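Local coordinates for YfdX protein (Salmonella enterica I, PDB 6A02) that is of unknown biochemical function but is implicated in bacterial antibiotic stress and virulence, at residues 92-104 and 114-126. Residues are numbered along the deposited sequence; the frame is centred on the assembly and turned at random.
Sequences LPAGQKNDAINKA and KGTIEALKLAGVS
Leu92 lays CD1 over one face of the peptide group joining Ala123 to Gly124, 3.7 Å from Ala123 C, while Lys97 CG approaches the oxygen end of the same group; the amine of Lys97 goes on to a salt bridge with Glu89. Beyond this platform two helices run side by side, antiparallel at 179°, and alanines let their axes close to 8.1 Å. Ala100 CB meets Ala123 CB at 3.5 Å, and one turn on Ala119 CB lies 3.6 Å from Ala104 CA. On the buried flank, Ile101 CD1 reaches Ala123 CB, and Leu120 CD2 packs against Ala104 CB at 3.6 Å; Tyr156 of a second subunit covers Ile101 and Leu120. No direct hydrogen bond joins the helices, but one water donates to both Ala100 O (2.6 Å) and Ala119 O (2.8 Å). Lys103 leaves its helix with CG anti to the backbone N (chi1 166°), extends, then bends at chi4 (-109°), which carries NZ over Ala119 CB and onto a second water that donates to Gly115 O. Gly124, with positive phi, ends the second helix in a Schellman motif and turns the chain into strand 125-135. The whole is an antiparallel alpha-alpha hairpin, here connecting the neighbouring antiparallel strands 77-89 and 125-135 of one sheet.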
loop_
_atom_site.group_PDB
_atom_site.type_symbol
_atom_site.label_atom_id
_atom_site.label_comp_id
_atom_site.label_asym_id
_atom_site.label_seq_id
_atom_site.Cartn_x
_atom_site.Cartn_y
_atom_site.Cartn_z
ATOM N N LEU A 92 -0.397 -12.433 24.992
ATOM C CA LEU A 92 -0.369 -12.505 26.443
ATOM C C LEU A 92 -1.689 -13.064 26.941
ATOM O O LEU A 92 -2.732 -12.864 26.310
ATOM C CB LEU A 92 -0.150 -11.122 27.076
ATOM C CG LEU A 92 1.283 -10.612 27.216
ATOM C CD1 LEU A 92 1.317 -9.340 28.059
ATOM C CD2 LEU A 92 2.187 -11.691 27.812
ATOM N N PRO A 93 -1.676 -13.781 28.066
ATOM C CA PRO A 93 -2.941 -14.200 28.679
ATOM C C PRO A 93 -3.802 -12.983 28.992
ATOM O O PRO A 93 -3.297 -11.928 29.381
ATOM C CB PRO A 93 -2.496 -14.926 29.955
ATOM C CG PRO A 93 -1.112 -14.414 30.238
ATOM C CD PRO A 93 -0.506 -14.145 28.887
ATOM N N ALA A 94 -5.119 -13.145 28.804
ATOM C CA ALA A 94 -6.046 -12.014 28.847
ATOM C C ALA A 94 -5.856 -11.155 30.091
ATOM O O ALA A 94 -5.877 -9.921 30.012
ATOM C CB ALA A 94 -7.486 -12.521 28.767
ATOM N N GLY A 95 -5.658 -11.788 31.246
ATOM C CA GLY A 95 -5.576 -11.028 32.483
ATOM C C GLY A 95 -4.329 -10.170 32.564
ATOM O O GLY A 95 -4.396 -8.991 32.923
ATOM N N GLN A 96 -3.170 -10.750 32.232
ATOM C CA GLN A 96 -1.917 -10.011 32.357
ATOM C C GLN A 96 -1.869 -8.817 31.409
ATOM O O GLN A 96 -1.290 -7.776 31.745
ATOM C CB GLN A 96 -0.731 -10.945 32.105
ATOM C CG GLN A 96 0.631 -10.265 32.215
ATOM C CD GLN A 96 1.770 -11.174 31.782
ATOM O OE1 GLN A 96 1.555 -12.338 31.433
ATOM N NE2 GLN A 96 2.993 -10.643 31.800
ATOM N N LYS A 97 -2.479 -8.943 30.231
ATOM C CA LYS A 97 -2.401 -7.867 29.252
ATOM C C LYS A 97 -3.316 -6.703 29.617
ATOM O O LYS A 97 -2.967 -5.541 29.384
ATOM C CB LYS A 97 -2.746 -8.393 27.864
ATOM C CG LYS A 97 -2.458 -7.392 26.773
ATOM C CD LYS A 97 -2.937 -7.898 25.450
ATOM C CE LYS A 97 -2.625 -6.900 24.360
ATOM N NZ LYS A 97 -2.941 -7.478 23.033
ATOM N N ASN A 98 -4.491 -7.001 30.178
ATOM C CA ASN A 98 -5.401 -5.946 30.614
ATOM C C ASN A 98 -4.727 -5.029 31.624
ATOM O O ASN A 98 -4.781 -3.799 31.499
ATOM C CB ASN A 98 -6.661 -6.569 31.217
ATOM C CG ASN A 98 -7.518 -7.274 30.184
ATOM O OD1 ASN A 98 -7.320 -7.120 28.987
ATOM N ND2 ASN A 98 -8.479 -8.057 30.649
ATOM N N ASP A 99 -4.085 -5.611 32.638
ATOM C CA ASP A 99 -3.428 -4.799 33.655
ATOM C C ASP A 99 -2.295 -3.976 33.057
ATOM O O ASP A 99 -2.074 -2.825 33.453
ATOM C CB ASP A 99 -2.923 -5.687 34.794
ATOM C CG ASP A 99 -4.038 -6.493 35.445
ATOM O OD1 ASP A 99 -5.217 -6.109 35.286
ATOM O OD2 ASP A 99 -3.738 -7.506 36.114
ATOM N N ALA A 100 -1.574 -4.543 32.086
ATOM C CA ALA A 100 -0.486 -3.802 31.461
ATOM C C ALA A 100 -1.015 -2.686 30.561
ATOM O O ALA A 100 -0.433 -1.596 30.504
ATOM C CB ALA A 100 0.411 -4.763 30.684
ATOM N N ILE A 101 -2.114 -2.943 29.851
ATOM C CA ILE A 101 -2.706 -1.905 29.010
ATOM C C ILE A 101 -3.262 -0.774 29.866
ATOM O O ILE A 101 -3.142 0.406 29.514
ATOM C CB ILE A 101 -3.759 -2.510 28.063
ATOM C CG1 ILE A 101 -3.078 -3.344 26.972
ATOM C CG2 ILE A 101 -4.594 -1.411 27.431
ATOM C CD1 ILE A 101 -2.075 -2.563 26.134
ATOM N N ASN A 102 -3.854 -1.112 31.014
ATOM C CA ASN A 102 -4.375 -0.080 31.904
ATOM C C ASN A 102 -3.279 0.879 32.348
ATOM O O ASN A 102 -3.510 2.088 32.461
ATOM C CB ASN A 102 -5.060 -0.717 33.110
ATOM C CG ASN A 102 -5.516 0.310 34.122
ATOM O OD1 ASN A 102 -6.470 1.054 33.883
ATOM N ND2 ASN A 102 -4.826 0.368 35.258
ATOM N N LYS A 103 -2.070 0.365 32.593
ATOM C CA LYS A 103 -0.975 1.251 32.972
ATOM C C LYS A 103 -0.498 2.082 31.781
ATOM O O LYS A 103 -0.110 3.247 31.937
ATOM C CB LYS A 103 0.164 0.436 33.594
ATOM C CG LYS A 103 1.458 1.196 33.703
ATOM C CD LYS A 103 2.601 0.285 34.126
ATOM C CE LYS A 103 3.839 1.095 34.404
ATOM N NZ LYS A 103 4.837 0.861 33.328
ATOM N N ALA A 104 -0.515 1.503 30.578
ATOM C CA ALA A 104 -0.169 2.283 29.395
ATOM C C ALA A 104 -1.129 3.451 29.212
ATOM O O ALA A 104 -0.716 4.554 28.833
ATOM C CB ALA A 104 -0.170 1.381 28.159
ATOM N N LYS A 114 7.623 8.515 26.746
ATOM C CA LYS A 114 8.556 7.451 27.104
ATOM C C LYS A 114 7.903 6.428 28.024
ATOM O O LYS A 114 8.069 5.216 27.837
ATOM C CB LYS A 114 9.809 8.053 27.741
ATOM C CG LYS A 114 10.757 7.034 28.360
ATOM C CD LYS A 114 11.650 6.382 27.320
ATOM C CE LYS A 114 12.630 5.415 27.973
ATOM N NZ LYS A 114 13.643 6.126 28.811
ATOM N N GLY A 115 7.154 6.893 29.023
ATOM C CA GLY A 115 6.447 5.971 29.890
ATOM C C GLY A 115 5.401 5.155 29.157
ATOM O O GLY A 115 5.143 4.004 29.522
ATOM N N THR A 116 4.784 5.738 28.122
ATOM C CA THR A 116 3.827 4.993 27.307
ATOM C C THR A 116 4.519 3.855 26.570
ATOM O O THR A 116 4.061 2.706 26.606
ATOM C CB THR A 116 3.142 5.942 26.320
ATOM O OG1 THR A 116 2.418 6.938 27.053
ATOM C CG2 THR A 116 2.178 5.179 25.420
ATOM N N ILE A 117 5.636 4.159 25.906
ATOM C CA ILE A 117 6.392 3.130 25.196
ATOM C C ILE A 117 6.814 2.022 26.150
ATOM O O ILE A 117 6.697 0.830 25.836
ATOM C CB ILE A 117 7.593 3.757 24.463
ATOM C CG1 ILE A 117 7.117 4.843 23.494
ATOM C CG2 ILE A 117 8.404 2.690 23.743
ATOM C CD1 ILE A 117 6.054 4.366 22.517
ATOM N N GLU A 118 7.282 2.394 27.343
ATOM C CA GLU A 118 7.765 1.380 28.273
ATOM C C GLU A 118 6.621 0.541 28.835
ATOM O O GLU A 118 6.753 -0.683 28.970
ATOM C CB GLU A 118 8.617 2.025 29.367
ATOM C CG GLU A 118 10.017 2.427 28.878
ATOM C CD GLU A 118 10.750 1.296 28.139
ATOM O OE1 GLU A 118 10.783 0.154 28.655
ATOM O OE2 GLU A 118 11.292 1.548 27.039
ATOM N N ALA A 119 5.482 1.168 29.145
ATOM C CA ALA A 119 4.331 0.400 29.613
ATOM C C ALA A 119 3.801 -0.524 28.522
ATOM O O ALA A 119 3.383 -1.656 28.802
ATOM C CB ALA A 119 3.228 1.335 30.113
ATOM N N LEU A 120 3.806 -0.060 27.270
ATOM C CA LEU A 120 3.349 -0.919 26.183
ATOM C C LEU A 120 4.258 -2.128 26.009
ATOM O O LEU A 120 3.783 -3.230 25.701
ATOM C CB LEU A 120 3.212 -0.118 24.887
ATOM C CG LEU A 120 1.993 0.812 24.876
ATOM C CD1 LEU A 120 2.000 1.689 23.635
ATOM C CD2 LEU A 120 0.699 0.016 24.956
ATOM N N LYS A 121 5.568 -1.946 26.213
ATOM C CA LYS A 121 6.490 -3.080 26.159
ATOM C C LYS A 121 6.118 -4.135 27.193
ATOM O O LYS A 121 6.143 -5.336 26.903
ATOM C CB LYS A 121 7.927 -2.606 26.371
ATOM C CG LYS A 121 8.550 -1.896 25.188
ATOM C CD LYS A 121 10.013 -1.574 25.479
ATOM C CE LYS A 121 10.613 -0.672 24.417
ATOM N NZ LYS A 121 12.028 -0.331 24.737
ATOM N N LEU A 122 5.753 -3.705 28.405
ATOM C CA LEU A 122 5.302 -4.659 29.410
ATOM C C LEU A 122 4.020 -5.363 28.993
ATOM O O LEU A 122 3.764 -6.484 29.446
ATOM C CB LEU A 122 5.117 -3.960 30.757
ATOM C CG LEU A 122 6.383 -3.407 31.410
ATOM C CD1 LEU A 122 6.051 -2.835 32.783
ATOM C CD2 LEU A 122 7.462 -4.474 31.519
ATOM N N ALA A 123 3.213 -4.735 28.143
ATOM C CA ALA A 123 2.017 -5.356 27.592
ATOM C C ALA A 123 2.309 -6.215 26.376
ATOM O O ALA A 123 1.367 -6.713 25.751
ATOM C CB ALA A 123 0.993 -4.281 27.223
ATOM N N GLY A 124 3.581 -6.389 26.029
ATOM C CA GLY A 124 3.952 -7.143 24.846
ATOM C C GLY A 124 3.779 -6.405 23.543
ATOM O O GLY A 124 3.699 -7.045 22.488
ATOM N N VAL A 125 3.724 -5.077 23.577
ATOM C CA VAL A 125 3.416 -4.269 22.403
ATOM C C VAL A 125 4.655 -3.460 22.043
ATOM O O VAL A 125 5.150 -2.676 22.860
ATOM C CB VAL A 125 2.215 -3.345 22.666
ATOM C CG1 VAL A 125 1.861 -2.558 21.415
ATOM C CG2 VAL A 125 1.015 -4.152 23.161
ATOM N N SER A 126 5.157 -3.642 20.826
ATOM C CA SER A 126 6.189 -2.755 20.309
ATOM C C SER A 126 5.535 -1.665 19.464
ATOM O O SER A 126 4.451 -1.857 18.904
ATOM C CB SER A 126 7.223 -3.523 19.485
ATOM O OG SER A 126 6.625 -4.110 18.350
HETATM O O HOH W 1 2.020 -1.852 31.185
HETATM O O HOH W 2 5.827 3.273 32.110
#